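Local atomic coordinates of tannase (Fusobacterium nucleatum subsp. nucleatum ATCC 25586, PDB entry 6YQ4), a protein that acts as a tannase, probably by hydrolysing ester bonds of gallotannins, and provides detoxicant activity against these compounds. Residues Ile20-Lys25 against Ser100-Leu105; Ser304-Asn309 against Phe468-Gly473. All blocks are in the same frame, centred on the assembly; numbering follows the deposited sequence.

Interaction 1: Ile20-Lys25 against Ser100-Leu105; sequences IKINGK and SLTYAL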
ATOM      1  N   ILE A  20      16.966  15.981 -16.995  1.00 48.47           N
ATOM      2  CA  ILE A  20      16.532  16.756 -15.842  1.00 46.45           C
ATOM      3  C   ILE A  20      17.758  16.996 -14.978  1.00 50.24           C
ATOM      4  O   ILE A  20      18.654  16.151 -14.899  1.00 48.87           O
ATOM      5  CB  ILE A  20      15.396  16.037 -15.065  1.00 46.78           C
ATOM      6  CG1 ILE A  20      14.871  16.921 -13.934  1.00 45.76           C
ATOM      7  CG2 ILE A  20      15.862  14.694 -14.513  1.00 44.25           C
ATOM      8  CD1 ILE A  20      13.822  16.263 -13.113  1.00 44.84           C
ATOM      9  N   LYS A  21      17.810  18.169 -14.357  1.00 54.67           N
ATOM     10  CA  LYS A  21      18.880  18.561 -13.451  1.00 62.98           C
ATOM     11  C   LYS A  21      18.290  18.646 -12.052  1.00 68.26           C
ATOM     12  O   LYS A  21      17.291  19.338 -11.842  1.00 76.88           O
ATOM     13  CB  LYS A  21      19.495  19.903 -13.868  1.00 75.45           C
ATOM     14  CG  LYS A  21      19.779  20.063 -15.373  1.00 81.56           C
ATOM     15  CD  LYS A  21      18.556  20.575 -16.173  1.00 86.80           C
ATOM     16  CE  LYS A  21      18.510  19.993 -17.598  1.00 84.37           C
ATOM     17  NZ  LYS A  21      17.157  20.105 -18.243  1.00 79.24           N
ATOM     18  N   ILE A  22      18.885  17.935 -11.102  1.00 78.97           N
ATOM     19  CA  ILE A  22      18.324  17.890  -9.753  1.00 87.80           C
ATOM     20  C   ILE A  22      18.807  19.065  -8.905  1.00 96.34           C
ATOM     21  O   ILE A  22      17.998  19.804  -8.328  1.00 96.26           O
ATOM     22  CB  ILE A  22      18.626  16.515  -9.113  1.00 83.12           C
ATOM     23  CG1 ILE A  22      20.124  16.170  -9.123  1.00 86.12           C
ATOM     24  CG2 ILE A  22      17.874  15.447  -9.852  1.00 76.47           C
ATOM     25  CD1 ILE A  22      20.861  16.381  -7.797  1.00 91.24           C
ATOM     26  N   ASN A  23      20.126  19.257  -8.827  1.00 92.82           N
ATOM     27  CA  ASN A  23      20.728  20.443  -8.226  1.00 94.67           C
ATOM     28  C   ASN A  23      21.937  20.926  -9.004  1.00 84.22           C
ATOM     29  O   ASN A  23      22.396  22.043  -8.755  1.00 85.12           O
ATOM     30  CB  ASN A  23      21.153  20.195  -6.761  1.00100.15           C
ATOM     31  CG  ASN A  23      20.010  19.709  -5.870  1.00100.87           C
ATOM     32  OD1 ASN A  23      19.552  18.573  -5.982  1.00100.99           O
ATOM     33  ND2 ASN A  23      19.563  20.571  -4.963  1.00104.64           N
ATOM     34  N   GLY A  24      22.464  20.132  -9.933  1.00 76.54           N
ATOM     35  CA  GLY A  24      23.644  20.495 -10.693  1.00 69.24           C
ATOM     36  C   GLY A  24      24.067  19.409 -11.664  1.00 63.48           C
ATOM     37  O   GLY A  24      24.751  19.692 -12.649  1.00 56.38           O
ATOM     38  N   LYS A  25      23.671  18.162 -11.393  1.00 61.67           N
ATOM     39  CA  LYS A  25      23.917  17.043 -12.294  1.00 58.40           C
ATOM     40  C   LYS A  25      22.820  16.957 -13.347  1.00 60.06           C
ATOM     41  O   LYS A  25      21.633  17.099 -13.036  1.00 56.77           O
ATOM     42  CB  LYS A  25      23.986  15.722 -11.519  1.00 59.80           C
ATOM     43  CG  LYS A  25      25.300  15.495 -10.764  1.00 76.98           C
ATOM     44  CD  LYS A  25      26.197  14.435 -11.435  1.00 77.88           C
ATOM     45  CE  LYS A  25      27.652  14.506 -10.952  1.00 77.03           C
ATOM     46  NZ  LYS A  25      28.374  15.738 -11.380  1.00 78.28           N
ATOM     47  N   SER A 100      10.704  10.029  -6.907  1.00 23.16           N
ATOM     48  CA  SER A 100      11.293   8.709  -6.737  1.00 31.12           C
ATOM     49  C   SER A 100      11.867   8.156  -8.038  1.00 33.11           C
ATOM     50  O   SER A 100      12.866   7.421  -8.011  1.00 24.05           O
ATOM     51  CB  SER A 100      10.251   7.760  -6.141  1.00 31.03           C
ATOM     52  OG  SER A 100       9.255   7.451  -7.085  1.00 30.39           O
ATOM     53  N   LEU A 101      11.252   8.494  -9.177  1.00 30.14           N
ATOM     54  CA  LEU A 101      11.738   8.006 -10.464  1.00 24.51           C
ATOM     55  C   LEU A 101      13.013   8.725 -10.875  1.00 31.53           C
ATOM     56  O   LEU A 101      13.935   8.104 -11.424  1.00 26.66           O
ATOM     57  CB  LEU A 101      10.667   8.189 -11.540  1.00 24.97           C
ATOM     58  CG  LEU A 101       9.426   7.299 -11.509  1.00 26.67           C
ATOM     59  CD1 LEU A 101       8.489   7.641 -10.336  1.00 25.53           C
ATOM     60  CD2 LEU A 101       8.699   7.390 -12.850  1.00 30.21           C
ATOM     61  N   THR A 102      13.065  10.046 -10.652  1.00 30.95           N
ATOM     62  CA  THR A 102      14.305  10.789 -10.871  1.00 35.73           C
ATOM     63  C   THR A 102      15.415  10.274  -9.961  1.00 38.27           C
ATOM     64  O   THR A 102      16.569  10.140 -10.382  1.00 38.14           O
ATOM     65  CB  THR A 102      14.085  12.276 -10.607  1.00 35.56           C
ATOM     66  OG1 THR A 102      13.087  12.803 -11.498  1.00 33.59           O
ATOM     67  CG2 THR A 102      15.387  13.042 -10.757  1.00 29.81           C
ATOM     68  N   TYR A 103      15.082  10.004  -8.698  1.00 36.04           N
ATOM     69  CA  TYR A 103      16.043   9.412  -7.780  1.00 34.14           C
ATOM     70  C   TYR A 103      16.539   8.073  -8.315  1.00 37.19           C
ATOM     71  O   TYR A 103      17.748   7.814  -8.350  1.00 32.87           O
ATOM     72  CB  TYR A 103      15.410   9.254  -6.392  1.00 38.13           C
ATOM     73  CG  TYR A 103      16.439   9.334  -5.285  1.00 46.76           C
ATOM     74  CD1 TYR A 103      17.289   8.255  -5.026  1.00 47.07           C
ATOM     75  CD2 TYR A 103      16.587  10.493  -4.521  1.00 40.59           C
ATOM     76  CE1 TYR A 103      18.266   8.323  -4.044  1.00 42.55           C
ATOM     77  CE2 TYR A 103      17.558  10.567  -3.527  1.00 43.65           C
ATOM     78  CZ  TYR A 103      18.399   9.472  -3.295  1.00 44.10           C
ATOM     79  OH  TYR A 103      19.368   9.525  -2.316  1.00 43.39           O
ATOM     80  N   ALA A 104      15.609   7.223  -8.765  1.00 32.91           N
ATOM     81  CA  ALA A 104      15.976   5.915  -9.286  1.00 26.76           C
ATOM     82  C   ALA A 104      16.939   6.041 -10.468  1.00 40.96           C
ATOM     83  O   ALA A 104      17.972   5.359 -10.519  1.00 45.97           O
ATOM     84  CB  ALA A 104      14.717   5.137  -9.673  1.00 25.64           C
ATOM     85  N   LEU A 105      16.632   6.933 -11.414  1.00 38.51           N
ATOM     86  CA  LEU A 105      17.487   7.095 -12.586  1.00 35.22           C
ATOM     87  C   LEU A 105      18.882   7.568 -12.202  1.00 31.55           C
ATOM     88  O   LEU A 105      19.873   7.130 -12.797  1.00 39.06           O
ATOM     89  CB  LEU A 105      16.857   8.070 -13.578  1.00 35.88           C
ATOM     90  CG  LEU A 105      15.736   7.511 -14.460  1.00 36.97           C
ATOM     91  CD1 LEU A 105      15.074   8.665 -15.193  1.00 37.08           C
ATOM     92  CD2 LEU A 105      16.258   6.453 -15.438  1.00 30.68           C
TER
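I20 and I22 meet T102 through aliphatic branches, and no flat group takes part. The one aromatic ring of the two segments, Y103, is directed away from 20-25. It meets the ring of F486, with the two planes at about 25°.

T102 carries the contact from the helix side. Its CG2 lies opposite the backbone N and its OG1 opposite the carbonyl carbon (chi1 -61°). CG2 of T102 meets both isoleucines: it lies 3.6 Å from CG2 of I22 and 4.1 Å from CG2 of I20. OG1 is hydrogen-bonded to the carbonyl O of G91, which satisfies this polar atom in a buried place. OG1 of T102 also has CD1 of I20 against it, at 3.9 Å.

I20 and T102 point toward each other. I20 has an extended side chain, with CG1 anti to the backbone N (chi1 -175°) and CD1 continuing straight on. This carries CD1 to the hydroxyl and leaves CG2 of I20 near the threonine methyl. I22 instead passes alongside T102, the two side chains running in opposite directions. I22 is poorly ordered, so its detail deserves less weight. The contact is small and buries 118 Å² in total.

Residues 22-25 form the turn between antiparallel strands 16-21 and 26-36, a beta hairpin. T102 and I22 both also touch I27 on the second strand, while L101, A104 and L105 pack on V111 of strand 110-114. The contact thus joins helix 100-106, which lies on the main sheet, to the hairpin at the sheet's margin.

Interaction 2: Ser304-Asn309 against Phe468-Gly473; sequences SIIIRN and FAAPWG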
ATOM      1  N   SER A 304       3.533  -1.679  21.496  1.00 30.34           N
ATOM      2  CA  SER A 304       4.092  -0.596  22.281  1.00 29.14           C
ATOM      3  C   SER A 304       5.601  -0.522  22.099  1.00 33.61           C
ATOM      4  O   SER A 304       6.182   0.561  22.182  1.00 36.69           O
ATOM      5  CB  SER A 304       3.713  -0.777  23.750  1.00 29.82           C
ATOM      6  OG  SER A 304       4.616  -1.657  24.408  1.00 35.75           O
ATOM      7  N   ILE A 305       6.249  -1.654  21.814  1.00 41.79           N
ATOM      8  CA  ILE A 305       7.698  -1.640  21.627  1.00 35.29           C
ATOM      9  C   ILE A 305       8.064  -0.974  20.308  1.00 32.35           C
ATOM     10  O   ILE A 305       9.063  -0.250  20.224  1.00 37.59           O
ATOM     11  CB  ILE A 305       8.260  -3.069  21.737  1.00 32.82           C
ATOM     12  CG1 ILE A 305       8.015  -3.607  23.145  1.00 37.08           C
ATOM     13  CG2 ILE A 305       9.735  -3.068  21.480  1.00 32.87           C
ATOM     14  CD1 ILE A 305       8.360  -5.078  23.319  1.00 32.41           C
ATOM     15  N   ILE A 306       7.253  -1.180  19.266  1.00 30.61           N
ATOM     16  CA  ILE A 306       7.424  -0.423  18.023  1.00 27.53           C
ATOM     17  C   ILE A 306       7.435   1.073  18.313  1.00 29.33           C
ATOM     18  O   ILE A 306       8.260   1.822  17.779  1.00 34.88           O
ATOM     19  CB  ILE A 306       6.310  -0.772  17.026  1.00 29.04           C
ATOM     20  CG1 ILE A 306       6.442  -2.189  16.527  1.00 34.80           C
ATOM     21  CG2 ILE A 306       6.309   0.179  15.832  1.00 30.35           C
ATOM     22  CD1 ILE A 306       5.215  -2.539  15.707  1.00 36.26           C
ATOM     23  N   ILE A 307       6.493   1.539  19.139  1.00 29.19           N
ATOM     24  CA  ILE A 307       6.442   2.964  19.446  1.00 29.03           C
ATOM     25  C   ILE A 307       7.653   3.363  20.283  1.00 31.64           C
ATOM     26  O   ILE A 307       8.304   4.374  20.000  1.00 33.11           O
ATOM     27  CB  ILE A 307       5.108   3.326  20.135  1.00 27.97           C
ATOM     28  CG1 ILE A 307       3.919   3.044  19.210  1.00 23.23           C
ATOM     29  CG2 ILE A 307       5.073   4.798  20.548  1.00 28.51           C
ATOM     30  CD1 ILE A 307       3.941   3.852  17.931  1.00 21.79           C
ATOM     31  N   ARG A 308       7.998   2.560  21.304  1.00 33.06           N
ATOM     32  CA  ARG A 308       9.190   2.840  22.106  1.00 30.84           C
ATOM     33  C   ARG A 308      10.410   2.986  21.223  1.00 32.64           C
ATOM     34  O   ARG A 308      11.202   3.921  21.384  1.00 35.30           O
ATOM     35  CB  ARG A 308       9.431   1.724  23.126  1.00 35.93           C
ATOM     36  CG  ARG A 308      10.686   1.927  23.990  1.00 45.99           C
ATOM     37  CD  ARG A 308      11.196   0.621  24.645  1.00 47.23           C
ATOM     38  NE  ARG A 308      11.847  -0.255  23.675  1.00 48.95           N
ATOM     39  CZ  ARG A 308      12.114  -1.541  23.880  1.00 46.73           C
ATOM     40  NH1 ARG A 308      11.778  -2.106  25.031  1.00 49.72           N
ATOM     41  NH2 ARG A 308      12.715  -2.261  22.925  1.00 38.88           N
ATOM     42  N   ASN A 309      10.565   2.072  20.268  1.00 26.74           N
ATOM     43  CA  ASN A 309      11.690   2.146  19.354  1.00 32.05           C
ATOM     44  C   ASN A 309      11.614   3.391  18.488  1.00 35.36           C
ATOM     45  O   ASN A 309      12.637   4.043  18.245  1.00 39.85           O
ATOM     46  CB  ASN A 309      11.736   0.891  18.487  1.00 32.76           C
ATOM     47  CG  ASN A 309      12.339  -0.298  19.209  1.00 34.55           C
ATOM     48  OD1 ASN A 309      12.802  -0.205  20.367  1.00 33.37           O
ATOM     49  ND2 ASN A 309      12.334  -1.430  18.531  1.00 26.34           N
ATOM     50  N   PHE A 468      10.866  -3.015   8.824  1.00 20.49           N
ATOM     51  CA  PHE A 468       9.637  -2.393   9.302  1.00 19.76           C
ATOM     52  C   PHE A 468       9.955  -1.397  10.398  1.00 27.89           C
ATOM     53  O   PHE A 468      10.774  -1.670  11.280  1.00 35.99           O
ATOM     54  CB  PHE A 468       8.655  -3.425   9.836  1.00 26.58           C
ATOM     55  CG  PHE A 468       7.394  -2.830  10.457  1.00 21.89           C
ATOM     56  CD1 PHE A 468       6.544  -2.039   9.721  1.00 21.91           C
ATOM     57  CD2 PHE A 468       7.043  -3.120  11.761  1.00 26.42           C
ATOM     58  CE1 PHE A 468       5.371  -1.516  10.282  1.00 24.22           C
ATOM     59  CE2 PHE A 468       5.863  -2.585  12.334  1.00 40.93           C
ATOM     60  CZ  PHE A 468       5.033  -1.781  11.589  1.00 18.11           C
ATOM     61  N   ALA A 469       9.268  -0.261  10.350  1.00 27.96           N
ATOM     62  CA  ALA A 469       9.565   0.921  11.143  1.00 25.60           C
ATOM     63  C   ALA A 469       8.337   1.825  11.136  1.00 30.52           C
ATOM     64  O   ALA A 469       7.631   1.932  10.126  1.00 24.77           O
ATOM     65  CB  ALA A 469      10.775   1.680  10.580  1.00 21.32           C
ATOM     66  N   ALA A 470       8.098   2.483  12.268  1.00 31.09           N
ATOM     67  CA  ALA A 470       7.061   3.509  12.400  1.00 22.27           C
ATOM     68  C   ALA A 470       7.768   4.831  12.650  1.00 26.86           C
ATOM     69  O   ALA A 470       8.049   5.187  13.801  1.00 35.02           O
ATOM     70  CB  ALA A 470       6.085   3.179  13.522  1.00 20.06           C
ATOM     71  N   PRO A 471       8.099   5.576  11.601  1.00 31.18           N
ATOM     72  CA  PRO A 471       8.861   6.820  11.780  1.00 28.79           C
ATOM     73  C   PRO A 471       8.092   7.844  12.610  1.00 26.73           C
ATOM     74  O   PRO A 471       6.918   8.118  12.361  1.00 28.81           O
ATOM     75  CB  PRO A 471       9.075   7.309  10.342  1.00 27.67           C
ATOM     76  CG  PRO A 471       8.824   6.106   9.479  1.00 28.21           C
ATOM     77  CD  PRO A 471       7.803   5.296  10.187  1.00 25.58           C
ATOM     78  N   TRP A 472       8.785   8.429  13.578  1.00 29.44           N
ATOM     79  CA  TRP A 472       8.191   9.361  14.527  1.00 31.09           C
ATOM     80  C   TRP A 472       7.680  10.632  13.852  1.00 34.36           C
ATOM     81  O   TRP A 472       8.290  11.162  12.913  1.00 40.58           O
ATOM     82  CB  TRP A 472       9.229   9.732  15.597  1.00 30.78           C
ATOM     83  CG  TRP A 472       8.647  10.584  16.668  1.00 30.72           C
ATOM     84  CD1 TRP A 472       8.727  11.952  16.777  1.00 27.94           C
ATOM     85  CD2 TRP A 472       7.874  10.134  17.787  1.00 32.40           C
ATOM     86  NE1 TRP A 472       8.051  12.376  17.905  1.00 28.58           N
ATOM     87  CE2 TRP A 472       7.519  11.280  18.539  1.00 36.70           C
ATOM     88  CE3 TRP A 472       7.455   8.873  18.236  1.00 26.00           C
ATOM     89  CZ2 TRP A 472       6.757  11.198  19.703  1.00 31.51           C
ATOM     90  CZ3 TRP A 472       6.705   8.793  19.382  1.00 31.72           C
ATOM     91  CH2 TRP A 472       6.351   9.955  20.104  1.00 31.99           C
ATOM     92  N   GLY A 473       6.562  11.137  14.364  1.00 36.05           N
ATOM     93  CA  GLY A 473       5.988  12.372  13.872  1.00 28.99           C
ATOM     94  C   GLY A 473       5.520  12.329  12.439  1.00 30.46           C
ATOM     95  O   GLY A 473       5.361  13.386  11.816  1.00 38.77           O
TER
HETATM   96  O   HOH W   1       9.826   2.003  14.737  1.00 37.12           O
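F468 meets I306 at the end of strand 465-469. Its CG is anti to the backbone N (chi1 175°), which swings the ring toward the helix. CD1 of I306 comes to the ring edge, near its plane, and lies 3.4 Å from CE2 of F468. CZ of F468 is 4.2 Å from the same methyl. The two side chains cross at about a right angle.

The CB of A469 is turned away from the helix. A470 turns back toward it. Its CB rests 3.8 Å from CG2 of I306, so the two branches of I306 are shared between F468 and A470. The backbone N of A470 gives a hydrogen bond to a water at 3.1 Å. That water donates a weak bond to the carbonyl O of I306, making a loose polar bridge beside the apolar contact. The carbonyl O of A470 is bonded to OG of S310, one turn further along the helix.

After P471, W472 places its six-membered ring near I307. CG2 of I307 lies at the ring edge, near its plane, 4.5 Å from CZ3 of W472. This is a looser contact than the one at F468. The indole NE1 is bonded to the carbonyl O of D320, which satisfies the indole N-H.

Helix 298-316 thus packs along the end of strand 465-469, one of the two edge strands, and the loop that follows. Backbone bonds from A469 to H440 and from P471 to A442 tie the segment to the chain after strand 435-439.

Overall arrangement
Both contacts reach the same mixed sheet, consistent with an alpha/beta hydrolase fold. Interaction 1 involves strand 16-21, outermost on one side, and interaction 2 involves strand 465-469, outermost on the other. Their centres are 30 Å apart and their nearest atoms about 16 Å, so they do not touch. Along the chain, interaction 1 closes before interaction 2 opens. Both lie away from the magnesium site of D150, M153 and G155. In interaction 2 the side chain of A470 lies near, without touching, S166, H476 and D444, a possible Ser-His-Asp triad. Each contact joins a helix to an edge strand and the loop that follows it.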